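Local coordinates for protein chitinase (Chromobacterium violaceum, PDB 4TXG) that probably binds chitin and hydrolyses the glycosidic bonds of the polymer, at residues E146-A149 and R154-I157; G341-L346 and L386-F391; W443-Y448 and S455-G460. One frame throughout, in Å; residues are numbered along the deposited sequence.

Interaction 1: E146-A149 and R154-I157; sequences EQLA and RRII
R155 starts from strand 155-161 with CG turned away from its own carbonyl carbon (chi1 -61°), then stays extended as far as NE; E146, extended beyond CG, comes to meet it from the preceding loop. The strand is one of the eight parallel strands of the TIM barrel that is the hallmark of family 18 glycoside hydrolases, and the contact lies where this strand begins. The two side chains cross at roughly a right angle and form a buried salt bridge. It is side-on at the guanidinium but single-atom at the carboxylate: OE2 of E146 takes NE of R155 at 2.8 Å and NH2 of R155 at 3.1 Å. The NE bond is the straighter of the two, at 156°. OE2 lies in the guanidinium plane, whereas the carboxylate is turned 53° from it, with NE approaching from above the carboxylate plane and NH2 nearly along the C-O direction. The other oxygen, OE1, bonds to H185 NE2, and NH1 of R155 reaches S455 and N458. Both oxygens of the carboxylate and all three nitrogens of the guanidinium thus have partners, which probably stabilises the charged forms. R154 points away from the loop, and its guanidinium pairs with D593. L148 packs against the aliphatic part of R155: its CD2 lies 3.8 Å from R155 CG, short of the charged end, while the other methyl presses on the peptide link ahead of R155, with L148 CD1 3.5 Å from R154 C.

Interaction 2: G341-L346 and L386-F391; sequences GYVALL and LKYLDF
Y388 and L389 are the residues of 386-391 that pack firmly on helix 338-360. The segment opens with a short 3-10 turn, in which the carbonyl O of L386 accepts a bond from L389 N. K387 comes next and lays its CG over the centre of the Y388 ring, 3.7 Å above the plane. With CG anti to its own carbonyl carbon (chi1 -57°), Y388 runs alongside the helix. Its CB rests 3.8 Å from the carbonyl O of L346, its CD2 3.9 Å from L346 CB, and farther along the ring CE2 comes within 4.3 Å of CG1 of V343, one helical turn earlier. L389 follows with a methyl-to-methyl touch, its CD2 4.1 Å from L346 CD2. The remaining branch of L346, CD1, covers one face of the Y342 ring near its rim, so this leucine packs both along its helix and across to the loop. D390 then adds a salt bridge to R350, farther along the same helix, and F391 forms an edge-to-face pair with H185. The interface joins an outer helix of the TIM barrel to the approach to strand 391-395: L389 also packs on I366 and A368 of strand 365-371, while L345 of the helix faces helix 273-278.

Interaction 3: W443-Y448 and S455-G460; sequences WAYHYY and SRVNMG
M459 and Y445 make the tight part of this contact, where strand 457-462 runs against helix 441-448. The methionine chain is bent at both chi2 and chi3, which curls its end up against the helix backbone: SD sits 3.7 Å from Y445 CB, and the terminal methyl CE is 3.7 Å from Y445 N. CE also lies 4.2 Å from CB of A444, so the methyl settles against the start of this turn of helix. The sulfur makes an edge-type Met-aromatic contact, SD lying 5.5 Å from the centroid of the Y445 ring and 79° off its normal. The side chains of Y445 and V457 cross at about a right angle, and a chi1 of 161° swings the tyrosine ring out so that its edge meets the valine.

Around V457 the packing is looser, although no part of the contact is exposed. Each valine methyl takes one tyrosine: CG1 lies 4.0 Å from Y445 CD1, at the ring edge, and CG2 4.2 Å from Y448 CB. Only the base of Y448 takes part here, because its ring turns away beside helix 374-377 and bonds through OH to the carbonyl of P371. The Y445 ring also makes an edge-to-face pair with W591.

V457 and M459 point to the helix, while N458 between them points away, toward the barrel interior. The short segments run nearly antiparallel, at 159° with axes 9.4 Å apart, an outer helix returning through a loop to an inner strand, which is the α/β layering typical of a TIM barrel.

The three contacts follow one another along the chain and are linked through R155 of interaction 1, which reaches into the other two. Its NH1 lies 2.8 Å from S455 O and 3.0 Å from N458 OD1 of interaction 3, while its NE packs 3.3 Å from CD2 of F391 in interaction 2. R456 ties interactions 2 and 3 together, its NH2 lying 2.7 Å from L389 O. Centres of interactions 1 and 3 are about 15 Å apart, those of 1 and 2 about 21 Å. The links between them lie near the starts of strands 155-161, 391-395 and 457-462; in TIM-barrel enzymes such as family 18 chitinases the catalytic cleft lies at the opposite, C-terminal ends of the strands.

Interaction 1: E146-A149 and R154-I157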
loop_
_atom_site.group_PDB
_atom_site.type_symbol
_atom_site.label_atom_id
_atom_site.label_comp_id
_atom_site.label_asym_id
_atom_site.label_seq_id
_atom_site.Cartn_x
_atom_site.Cartn_y
_atom_site.Cartn_z
ATOM N N GLU A 146 4.670 12.507 12.765
ATOM C CA GLU A 146 4.521 13.506 11.713
ATOM C C GLU A 146 3.669 14.701 12.158
ATOM O O GLU A 146 2.654 14.546 12.836
ATOM C CB GLU A 146 3.919 12.862 10.454
ATOM C CG GLU A 146 4.069 13.726 9.214
ATOM C CD GLU A 146 3.792 12.986 7.909
ATOM O OE1 GLU A 146 3.521 13.677 6.900
ATOM O OE2 GLU A 146 3.843 11.735 7.882
ATOM N N GLN A 147 4.110 15.901 11.799
ATOM C CA GLN A 147 3.281 17.086 11.969
ATOM C C GLN A 147 2.202 17.057 10.900
ATOM O O GLN A 147 2.502 17.253 9.718
ATOM C CB GLN A 147 4.114 18.360 11.852
ATOM C CG GLN A 147 5.275 18.444 12.836
ATOM C CD GLN A 147 6.061 19.729 12.657
ATOM O OE1 GLN A 147 5.481 20.812 12.555
ATOM N NE2 GLN A 147 7.380 19.615 12.586
ATOM N N LEU A 148 0.959 16.801 11.297
ATOM C CA LEU A 148 -0.113 16.593 10.321
ATOM C C LEU A 148 -1.025 17.807 10.151
ATOM O O LEU A 148 -1.316 18.528 11.107
ATOM C CB LEU A 148 -0.956 15.367 10.703
ATOM C CG LEU A 148 -0.299 13.989 10.616
ATOM C CD1 LEU A 148 -1.294 12.910 11.034
ATOM C CD2 LEU A 148 0.249 13.671 9.200
ATOM N N ALA A 149 -1.464 18.016 8.913
ATOM C CA ALA A 149 -2.333 19.126 8.563
ATOM C C ALA A 149 -3.696 19.051 9.251
ATOM O O ALA A 149 -4.146 17.982 9.662
ATOM C CB ALA A 149 -2.517 19.174 7.044
ATOM N N ARG A 154 -4.576 11.362 12.506
ATOM C CA ARG A 154 -4.235 10.312 11.545
ATOM C C ARG A 154 -3.962 10.891 10.174
ATOM O O ARG A 154 -4.571 11.890 9.796
ATOM C CB ARG A 154 -5.376 9.296 11.412
ATOM C CG ARG A 154 -5.845 8.698 12.720
ATOM C CD ARG A 154 -4.854 7.684 13.291
ATOM N NE ARG A 154 -5.232 7.365 14.668
ATOM C CZ ARG A 154 -4.372 7.071 15.633
ATOM N NH1 ARG A 154 -3.062 6.996 15.365
ATOM N NH2 ARG A 154 -4.824 6.851 16.860
ATOM N N ARG A 155 -3.091 10.247 9.404
ATOM C CA ARG A 155 -2.973 10.628 8.005
ATOM C C ARG A 155 -4.294 10.337 7.304
ATOM O O ARG A 155 -4.967 9.358 7.613
ATOM C CB ARG A 155 -1.837 9.886 7.316
ATOM C CG ARG A 155 -0.478 10.153 7.929
ATOM C CD ARG A 155 0.637 9.652 7.024
ATOM N NE ARG A 155 1.923 9.741 7.703
ATOM C CZ ARG A 155 2.398 8.787 8.491
ATOM N NH1 ARG A 155 1.688 7.676 8.670
ATOM N NH2 ARG A 155 3.580 8.940 9.090
ATOM N N ILE A 156 -4.656 11.222 6.383
ATOM C CA ILE A 156 -5.817 11.058 5.530
ATOM C C ILE A 156 -5.310 11.370 4.135
ATOM O O ILE A 156 -5.116 12.532 3.767
ATOM C CB ILE A 156 -6.982 11.983 5.936
ATOM C CG1 ILE A 156 -7.414 11.685 7.372
ATOM C CG2 ILE A 156 -8.159 11.830 4.964
ATOM C CD1 ILE A 156 -8.446 12.680 7.921
ATOM N N ILE A 157 -5.030 10.311 3.391
ATOM C CA ILE A 157 -4.295 10.420 2.136
ATOM C C ILE A 157 -5.199 10.112 0.959
ATOM O O ILE A 157 -5.673 8.993 0.816
ATOM C CB ILE A 157 -3.104 9.453 2.121
ATOM C CG1 ILE A 157 -2.206 9.701 3.336
ATOM C CG2 ILE A 157 -2.313 9.570 0.829
ATOM C CD1 ILE A 157 -1.595 8.412 3.888
#

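Interaction 2: G341-L346 and L386-F391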
loop_
_atom_site.group_PDB
_atom_site.type_symbol
_atom_site.label_atom_id
_atom_site.label_comp_id
_atom_site.label_asym_id
_atom_site.label_seq_id
_atom_site.Cartn_x
_atom_site.Cartn_y
_atom_site.Cartn_z
ATOM N N GLY A 341 16.560 -5.424 -6.885
ATOM C CA GLY A 341 16.372 -4.221 -7.679
ATOM C C GLY A 341 15.540 -3.193 -6.941
ATOM O O GLY A 341 15.791 -1.988 -7.019
ATOM N N TYR A 342 14.531 -3.671 -6.219
ATOM C CA TYR A 342 13.617 -2.777 -5.520
ATOM C C TYR A 342 14.284 -2.171 -4.295
ATOM O O TYR A 342 14.119 -0.984 -4.000
ATOM C CB TYR A 342 12.369 -3.551 -5.127
ATOM C CG TYR A 342 11.220 -2.751 -4.572
ATOM C CD1 TYR A 342 10.614 -1.739 -5.318
ATOM C CD2 TYR A 342 10.695 -3.055 -3.325
ATOM C CE1 TYR A 342 9.520 -1.051 -4.814
ATOM C CE2 TYR A 342 9.616 -2.372 -2.821
ATOM C CZ TYR A 342 9.034 -1.374 -3.563
ATOM O OH TYR A 342 7.950 -0.709 -3.036
ATOM N N VAL A 343 15.046 -2.992 -3.584
ATOM C CA VAL A 343 15.805 -2.488 -2.445
ATOM C C VAL A 343 16.822 -1.443 -2.916
ATOM O O VAL A 343 16.968 -0.386 -2.293
ATOM C CB VAL A 343 16.503 -3.634 -1.693
ATOM C CG1 VAL A 343 17.530 -3.098 -0.721
ATOM C CG2 VAL A 343 15.452 -4.467 -0.961
ATOM N N ALA A 344 17.502 -1.719 -4.027
ATOM C CA ALA A 344 18.447 -0.744 -4.573
ATOM C C ALA A 344 17.756 0.564 -4.980
ATOM O O ALA A 344 18.287 1.655 -4.752
ATOM C CB ALA A 344 19.195 -1.333 -5.761
ATOM N N LEU A 345 16.582 0.453 -5.593
ATOM C CA LEU A 345 15.810 1.635 -5.962
ATOM C C LEU A 345 15.486 2.491 -4.730
ATOM O O LEU A 345 15.732 3.695 -4.713
ATOM C CB LEU A 345 14.511 1.222 -6.669
ATOM C CG LEU A 345 13.525 2.365 -6.906
ATOM C CD1 LEU A 345 14.145 3.395 -7.846
ATOM C CD2 LEU A 345 12.196 1.851 -7.459
ATOM N N LEU A 346 14.952 1.862 -3.685
ATOM C CA LEU A 346 14.528 2.619 -2.509
ATOM C C LEU A 346 15.715 3.190 -1.740
ATOM O O LEU A 346 15.646 4.311 -1.238
ATOM C CB LEU A 346 13.677 1.740 -1.592
ATOM C CG LEU A 346 12.354 1.261 -2.220
ATOM C CD1 LEU A 346 11.552 0.419 -1.243
ATOM C CD2 LEU A 346 11.534 2.455 -2.713
ATOM N N LEU A 386 11.364 -1.653 3.458
ATOM C CA LEU A 386 10.525 -0.830 4.334
ATOM C C LEU A 386 11.311 0.225 5.121
ATOM O O LEU A 386 10.790 1.305 5.403
ATOM C CB LEU A 386 9.750 -1.712 5.318
ATOM C CG LEU A 386 8.653 -2.589 4.698
ATOM C CD1 LEU A 386 8.017 -3.460 5.772
ATOM C CD2 LEU A 386 7.594 -1.731 4.030
ATOM N N LYS A 387 12.566 -0.072 5.455
ATOM C CA LYS A 387 13.356 0.837 6.276
ATOM C C LYS A 387 13.625 2.179 5.581
ATOM O O LYS A 387 13.971 3.151 6.239
ATOM C CB LYS A 387 14.688 0.192 6.671
ATOM C CG LYS A 387 15.602 -0.085 5.489
ATOM C CD LYS A 387 16.831 -0.930 5.867
ATOM C CE LYS A 387 17.777 -0.186 6.785
ATOM N NZ LYS A 387 19.094 -0.885 6.913
ATOM N N TYR A 388 13.461 2.238 4.259
ATOM C CA TYR A 388 13.734 3.477 3.525
ATOM C C TYR A 388 12.517 4.390 3.392
ATOM O O TYR A 388 12.641 5.527 2.942
ATOM C CB TYR A 388 14.284 3.145 2.132
ATOM C CG TYR A 388 15.531 2.299 2.217
ATOM C CD1 TYR A 388 16.692 2.806 2.794
ATOM C CD2 TYR A 388 15.543 0.989 1.754
ATOM C CE1 TYR A 388 17.837 2.039 2.900
ATOM C CE2 TYR A 388 16.695 0.207 1.862
ATOM C CZ TYR A 388 17.833 0.746 2.433
ATOM O OH TYR A 388 18.983 -0.013 2.546
ATOM N N LEU A 389 11.344 3.888 3.773
ATOM C CA LEU A 389 10.097 4.576 3.476
ATOM C C LEU A 389 9.572 5.385 4.653
ATOM O O LEU A 389 9.423 4.869 5.767
ATOM C CB LEU A 389 9.029 3.563 3.044
ATOM C CG LEU A 389 9.431 2.741 1.825
ATOM C CD1 LEU A 389 8.416 1.628 1.564
ATOM C CD2 LEU A 389 9.547 3.654 0.611
ATOM N N ASP A 390 9.286 6.656 4.410
ATOM C CA ASP A 390 8.658 7.462 5.450
ATOM C C ASP A 390 7.369 6.814 5.933
ATOM O O ASP A 390 7.098 6.780 7.132
ATOM C CB ASP A 390 8.388 8.866 4.941
ATOM C CG ASP A 390 9.653 9.668 4.818
ATOM O OD1 ASP A 390 10.036 10.322 5.813
ATOM O OD2 ASP A 390 10.285 9.610 3.745
ATOM N N PHE A 391 6.573 6.306 4.995
ATOM C CA PHE A 391 5.447 5.454 5.354
ATOM C C PHE A 391 4.968 4.669 4.150
ATOM O O PHE A 391 5.373 4.952 3.016
ATOM C CB PHE A 391 4.286 6.261 5.988
ATOM C CG PHE A 391 3.751 7.394 5.142
ATOM C CD1 PHE A 391 2.833 7.156 4.131
ATOM C CD2 PHE A 391 4.111 8.709 5.415
ATOM C CE1 PHE A 391 2.300 8.202 3.380
ATOM C CE2 PHE A 391 3.596 9.767 4.655
ATOM C CZ PHE A 391 2.685 9.509 3.642
#

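Interaction 3: W443-Y448 and S455-G460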
loop_
_atom_site.group_PDB
_atom_site.type_symbol
_atom_site.label_atom_id
_atom_site.label_comp_id
_atom_site.label_asym_id
_atom_site.label_seq_id
_atom_site.Cartn_x
_atom_site.Cartn_y
_atom_site.Cartn_z
ATOM N N TRP A 443 -5.046 -8.399 8.361
ATOM C CA TRP A 443 -3.884 -9.275 8.170
ATOM C C TRP A 443 -2.743 -8.483 7.541
ATOM O O TRP A 443 -1.588 -8.571 7.978
ATOM C CB TRP A 443 -4.223 -10.501 7.295
ATOM C CG TRP A 443 -3.010 -11.385 7.092
ATOM C CD1 TRP A 443 -2.620 -12.438 7.867
ATOM C CD2 TRP A 443 -2.013 -11.246 6.070
ATOM N NE1 TRP A 443 -1.445 -12.976 7.383
ATOM C CE2 TRP A 443 -1.054 -12.261 6.277
ATOM C CE3 TRP A 443 -1.850 -10.369 4.986
ATOM C CZ2 TRP A 443 0.061 -12.422 5.450
ATOM C CZ3 TRP A 443 -0.736 -10.519 4.165
ATOM C CH2 TRP A 443 0.208 -11.543 4.403
ATOM N N ALA A 444 -3.070 -7.700 6.514
ATOM C CA ALA A 444 -2.063 -6.906 5.814
ATOM C C ALA A 444 -1.395 -5.890 6.740
ATOM O O ALA A 444 -0.184 -5.691 6.686
ATOM C CB ALA A 444 -2.689 -6.199 4.618
ATOM N N TYR A 445 -2.188 -5.218 7.573
ATOM C CA TYR A 445 -1.620 -4.301 8.555
ATOM C C TYR A 445 -0.598 -5.034 9.428
ATOM O O TYR A 445 0.527 -4.563 9.653
ATOM C CB TYR A 445 -2.720 -3.692 9.430
ATOM C CG TYR A 445 -2.197 -3.104 10.719
ATOM C CD1 TYR A 445 -1.504 -1.892 10.729
ATOM C CD2 TYR A 445 -2.384 -3.766 11.926
ATOM C CE1 TYR A 445 -1.015 -1.360 11.910
ATOM C CE2 TYR A 445 -1.901 -3.231 13.112
ATOM C CZ TYR A 445 -1.217 -2.040 13.096
ATOM O OH TYR A 445 -0.727 -1.521 14.281
ATOM N N HIS A 446 -0.992 -6.196 9.920
ATOM C CA HIS A 446 -0.123 -6.931 10.826
ATOM C C HIS A 446 1.121 -7.455 10.121
ATOM O O HIS A 446 2.189 -7.553 10.741
ATOM C CB HIS A 446 -0.908 -8.053 11.500
ATOM C CG HIS A 446 -1.727 -7.556 12.650
ATOM N ND1 HIS A 446 -1.146 -7.040 13.785
ATOM C CD2 HIS A 446 -3.065 -7.426 12.807
ATOM C CE1 HIS A 446 -2.097 -6.643 14.619
ATOM N NE2 HIS A 446 -3.266 -6.873 14.054
ATOM N N TYR A 447 1.006 -7.748 8.829
ATOM C CA TYR A 447 2.194 -8.084 8.049
ATOM C C TYR A 447 3.203 -6.924 8.101
ATOM O O TYR A 447 4.387 -7.123 8.394
ATOM C CB TYR A 447 1.830 -8.411 6.577
ATOM C CG TYR A 447 3.055 -8.469 5.682
ATOM C CD1 TYR A 447 3.566 -7.313 5.097
ATOM C CD2 TYR A 447 3.730 -9.671 5.456
ATOM C CE1 TYR A 447 4.701 -7.350 4.314
ATOM C CE2 TYR A 447 4.867 -9.707 4.664
ATOM C CZ TYR A 447 5.346 -8.537 4.098
ATOM O OH TYR A 447 6.486 -8.552 3.289
ATOM N N TYR A 448 2.737 -5.716 7.812
ATOM C CA TYR A 448 3.664 -4.586 7.690
ATOM C C TYR A 448 4.265 -4.165 9.033
ATOM O O TYR A 448 5.342 -3.568 9.065
ATOM C CB TYR A 448 2.973 -3.404 6.980
ATOM C CG TYR A 448 2.930 -3.696 5.488
ATOM C CD1 TYR A 448 4.069 -3.554 4.711
ATOM C CD2 TYR A 448 1.776 -4.178 4.877
ATOM C CE1 TYR A 448 4.070 -3.868 3.360
ATOM C CE2 TYR A 448 1.765 -4.495 3.515
ATOM C CZ TYR A 448 2.915 -4.330 2.765
ATOM O OH TYR A 448 2.939 -4.640 1.411
ATOM N N SER A 455 2.973 3.886 13.330
ATOM C CA SER A 455 2.980 5.272 12.855
ATOM C C SER A 455 3.408 5.418 11.386
ATOM O O SER A 455 3.145 6.445 10.766
ATOM C CB SER A 455 3.897 6.125 13.743
ATOM O OG SER A 455 5.226 5.614 13.736
ATOM N N ARG A 456 4.055 4.398 10.825
ATOM C CA ARG A 456 4.519 4.484 9.442
ATOM C C ARG A 456 3.698 3.592 8.518
ATOM O O ARG A 456 4.116 3.305 7.402
ATOM C CB ARG A 456 6.025 4.135 9.354
ATOM C CG ARG A 456 6.900 5.249 9.969
ATOM C CD ARG A 456 8.384 4.901 10.135
ATOM N NE ARG A 456 9.010 4.486 8.883
ATOM C CZ ARG A 456 9.930 3.530 8.812
ATOM N NH1 ARG A 456 10.329 2.922 9.924
ATOM N NH2 ARG A 456 10.446 3.174 7.640
ATOM N N VAL A 457 2.521 3.176 8.982
ATOM C CA VAL A 457 1.612 2.382 8.154
ATOM C C VAL A 457 0.269 3.094 7.983
ATOM O O VAL A 457 -0.311 3.553 8.966
ATOM C CB VAL A 457 1.348 0.985 8.769
ATOM C CG1 VAL A 457 0.425 0.164 7.872
ATOM C CG2 VAL A 457 2.670 0.237 9.001
ATOM N N ASN A 458 -0.217 3.185 6.748
ATOM C CA ASN A 458 -1.576 3.675 6.490
ATOM C C ASN A 458 -2.339 2.637 5.684
ATOM O O ASN A 458 -1.795 2.058 4.749
ATOM C CB ASN A 458 -1.542 5.008 5.748
ATOM C CG ASN A 458 -0.556 5.978 6.371
ATOM O OD1 ASN A 458 -0.839 6.613 7.380
ATOM N ND2 ASN A 458 0.624 6.058 5.792
ATOM N N MET A 459 -3.595 2.395 6.044
ATOM C CA MET A 459 -4.364 1.359 5.367
ATOM C C MET A 459 -5.302 1.955 4.322
ATOM O O MET A 459 -5.970 2.959 4.582
ATOM C CB MET A 459 -5.157 0.542 6.392
ATOM C CG MET A 459 -4.270 -0.107 7.453
ATOM S SD MET A 459 -2.879 -1.049 6.803
ATOM C CE MET A 459 -3.721 -2.331 5.875
ATOM N N GLY A 460 -5.355 1.328 3.147
ATOM C CA GLY A 460 -6.184 1.834 2.062
ATOM C C GLY A 460 -7.630 1.362 2.111
ATOM O O GLY A 460 -7.913 0.238 2.514
#